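Alginate biosynthesis protein AlgX (PDB 4KNC) takes part in the O-acetylation of the exopolysaccharide alginate and protects the polymer from degradation as it crosses the periplasm. Local coordinates at residues F34-L38 with T194-A199. Sequence-based numbering, arbitrary orientation.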
ATOM      1  N   PHE A  34      17.448   2.989   2.474  1.00 37.23           N
ATOM      2  CA  PHE A  34      16.251   3.718   2.858  1.00 37.54           C
ATOM      3  C   PHE A  34      16.554   5.116   3.420  1.00 40.77           C
ATOM      4  O   PHE A  34      15.629   5.871   3.731  1.00 45.41           O
ATOM      5  CB  PHE A  34      15.466   2.894   3.887  1.00 37.54           C
ATOM      6  CG  PHE A  34      14.084   3.424   4.173  1.00 36.02           C
ATOM      7  CD1 PHE A  34      13.100   3.395   3.203  1.00 39.17           C
ATOM      8  CD2 PHE A  34      13.768   3.939   5.420  1.00 39.52           C
ATOM      9  CE1 PHE A  34      11.816   3.885   3.474  1.00 40.97           C
ATOM     10  CE2 PHE A  34      12.493   4.431   5.698  1.00 37.63           C
ATOM     11  CZ  PHE A  34      11.517   4.405   4.729  1.00 35.55           C
ATOM     12  N   PHE A  35      17.834   5.469   3.540  1.00 34.61           N
ATOM     13  CA  PHE A  35      18.211   6.732   4.186  1.00 33.78           C
ATOM     14  C   PHE A  35      19.030   7.687   3.309  1.00 38.04           C
ATOM     15  O   PHE A  35      19.438   8.752   3.759  1.00 38.19           O
ATOM     16  CB  PHE A  35      18.955   6.453   5.487  1.00 32.67           C
ATOM     17  CG  PHE A  35      18.247   5.488   6.389  1.00 32.56           C
ATOM     18  CD1 PHE A  35      17.205   5.919   7.199  1.00 29.62           C
ATOM     19  CD2 PHE A  35      18.607   4.148   6.417  1.00 32.87           C
ATOM     20  CE1 PHE A  35      16.532   5.022   8.033  1.00 39.06           C
ATOM     21  CE2 PHE A  35      17.935   3.244   7.241  1.00 39.45           C
ATOM     22  CZ  PHE A  35      16.896   3.680   8.052  1.00 37.30           C
ATOM     23  N   THR A  36      19.247   7.303   2.055  1.00 35.94           N
ATOM     24  CA  THR A  36      20.157   8.004   1.150  1.00 29.73           C
ATOM     25  C   THR A  36      19.786   9.453   0.812  1.00 34.75           C
ATOM     26  O   THR A  36      18.689   9.699   0.325  1.00 36.41           O
ATOM     27  CB  THR A  36      20.224   7.232  -0.181  1.00 38.85           C
ATOM     28  OG1 THR A  36      20.297   5.829   0.099  1.00 42.34           O
ATOM     29  CG2 THR A  36      21.420   7.662  -1.009  1.00 43.29           C
ATOM     30  N   HIS A  37      20.655  10.423   1.115  1.00 34.90           N
ATOM     31  CA  HIS A  37      21.684  10.306   2.136  1.00 33.80           C
ATOM     32  C   HIS A  37      21.266  11.280   3.259  1.00 39.53           C
ATOM     33  O   HIS A  37      20.456  12.189   3.026  1.00 32.58           O
ATOM     34  CB  HIS A  37      23.092  10.609   1.584  1.00 34.98           C
ATOM     35  CG  HIS A  37      23.351  12.060   1.292  1.00 43.37           C
ATOM     36  ND1 HIS A  37      23.392  12.565   0.008  1.00 43.32           N
ATOM     37  CD2 HIS A  37      23.612  13.106   2.115  1.00 39.39           C
ATOM     38  CE1 HIS A  37      23.645  13.860   0.054  1.00 38.15           C
ATOM     39  NE2 HIS A  37      23.782  14.214   1.321  1.00 34.74           N
ATOM     40  N   LEU A  38      21.791  11.092   4.468  1.00 34.96           N
ATOM     41  CA  LEU A  38      21.307  11.854   5.624  1.00 35.41           C
ATOM     42  C   LEU A  38      21.999  13.194   5.765  1.00 35.74           C
ATOM     43  O   LEU A  38      23.206  13.281   5.599  1.00 37.91           O
ATOM     44  CB  LEU A  38      21.489  11.057   6.915  1.00 32.01           C
ATOM     45  CG  LEU A  38      20.698   9.754   7.010  1.00 37.52           C
ATOM     46  CD1 LEU A  38      21.288   8.899   8.125  1.00 32.22           C
ATOM     47  CD2 LEU A  38      19.200  10.036   7.263  1.00 31.56           C
ATOM     48  N   THR A 194      14.237   5.827  12.979  1.00 33.61           N
ATOM     49  CA  THR A 194      15.086   5.035  12.085  1.00 29.45           C
ATOM     50  C   THR A 194      16.252   5.821  11.474  1.00 30.88           C
ATOM     51  O   THR A 194      17.310   5.256  11.194  1.00 34.16           O
ATOM     52  CB  THR A 194      14.278   4.394  10.936  1.00 38.22           C
ATOM     53  OG1 THR A 194      13.658   5.424  10.153  1.00 37.91           O
ATOM     54  CG2 THR A 194      13.215   3.450  11.483  1.00 35.18           C
ATOM     55  N   PHE A 195      16.076   7.121  11.258  1.00 26.99           N
ATOM     56  CA  PHE A 195      17.160   7.893  10.642  1.00 29.56           C
ATOM     57  C   PHE A 195      18.258   8.040  11.689  1.00 35.27           C
ATOM     58  O   PHE A 195      19.442   8.006  11.360  1.00 33.70           O
ATOM     59  CB  PHE A 195      16.737   9.309  10.187  1.00 29.81           C
ATOM     60  CG  PHE A 195      15.570   9.354   9.210  1.00 29.51           C
ATOM     61  CD1 PHE A 195      14.951   8.201   8.757  1.00 27.56           C
ATOM     62  CD2 PHE A 195      15.094  10.577   8.763  1.00 36.66           C
ATOM     63  CE1 PHE A 195      13.873   8.265   7.867  1.00 38.29           C
ATOM     64  CE2 PHE A 195      14.011  10.655   7.871  1.00 34.36           C
ATOM     65  CZ  PHE A 195      13.407   9.493   7.425  1.00 25.20           C
ATOM     66  N   HIS A 196      17.847   8.236  12.943  1.00 30.79           N
ATOM     67  CA  HIS A 196      18.781   8.405  14.058  1.00 33.86           C
ATOM     68  C   HIS A 196      19.578   7.114  14.273  1.00 37.99           C
ATOM     69  O   HIS A 196      20.783   7.163  14.502  1.00 40.15           O
ATOM     70  CB  HIS A 196      18.042   8.788  15.340  1.00 27.71           C
ATOM     71  CG  HIS A 196      17.561  10.206  15.378  1.00 27.64           C
ATOM     72  ND1 HIS A 196      16.480  10.602  16.136  1.00 28.58           N
ATOM     73  CD2 HIS A 196      18.043  11.330  14.792  1.00 27.76           C
ATOM     74  CE1 HIS A 196      16.311  11.909  16.011  1.00 34.33           C
ATOM     75  NE2 HIS A 196      17.249  12.375  15.206  1.00 33.16           N
ATOM     76  N   LYS A 197      18.903   5.969  14.173  1.00 36.42           N
ATOM     77  CA  LYS A 197      19.564   4.677  14.287  1.00 37.31           C
ATOM     78  C   LYS A 197      20.542   4.443  13.146  1.00 48.42           C
ATOM     79  O   LYS A 197      21.639   3.889  13.354  1.00 45.59           O
ATOM     80  CB  LYS A 197      18.553   3.534  14.329  1.00 25.80           C
ATOM     81  CG  LYS A 197      17.711   3.496  15.594  1.00 30.91           C
ATOM     82  CD  LYS A 197      16.818   2.273  15.601  1.00 36.95           C
ATOM     83  CE  LYS A 197      15.721   2.400  16.643  1.00 43.50           C
ATOM     84  NZ  LYS A 197      14.722   1.303  16.496  1.00 42.70           N
ATOM     85  N   ALA A 198      20.151   4.862  11.945  1.00 33.37           N
ATOM     86  CA  ALA A 198      21.032   4.714  10.784  1.00 39.32           C
ATOM     87  C   ALA A 198      22.285   5.574  10.968  1.00 33.11           C
ATOM     88  O   ALA A 198      23.413   5.137  10.717  1.00 37.10           O
ATOM     89  CB  ALA A 198      20.286   5.097   9.472  1.00 29.43           C
ATOM     90  N   ALA A 199      22.075   6.807  11.413  1.00 32.24           N
ATOM     91  CA  ALA A 199      23.186   7.710  11.690  1.00 36.99           C
ATOM     92  C   ALA A 199      24.095   7.169  12.799  1.00 39.56           C
ATOM     93  O   ALA A 199      25.307   7.386  12.764  1.00 39.35           O
ATOM     94  CB  ALA A 199      22.681   9.110  12.040  1.00 32.89           C
TER
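The ring of Phe35 presses against the first turn of helix 194-203, with the methyl of Ala198 over the centre of one face. Ala198 CB lies 3.6 Å from the ring centroid and 9° off the normal, a nearly axial CH-pi contact. With CG anti to the carbonyl carbon (chi1 -50°), the Phe35 side chain carries its ring to the helix. Phe34 CD2 lies over the opposite face, displaced toward the rim. In the plane of the ring, Thr194 CB and Phe195 CD1 meet its edge, the latter 3.6 Å from Phe35 CD1. The two phenylalanine rings meet obliquely, their planes inclined at 81°. Phe35 CE1 also comes within 3.3 Å of Thr194 O, which already accepts the helical hydrogen bond from Ala198 N. Leu38, where strand 38-40 begins, fills in alongside: CD2 approaches Phe195 CB at 3.9 Å, while CD1 rests over the helix backbone near Phe195 O and Ala199 N. A cis peptide bond precedes His37 in the bend between Phe35 and Leu38, and Tyr27 OH hydrogen-bonds Leu38 N. On the helix side, Thr194 N is hydrogen-bonded to OD1 of Asp148, which with His150 and Ser243 probably forms the catalytic triad. With no hydrogen bond between the two segments, cohesion here rests on apolar and aromatic contact, which packs the loop against a helix start that is tied to the probable active site.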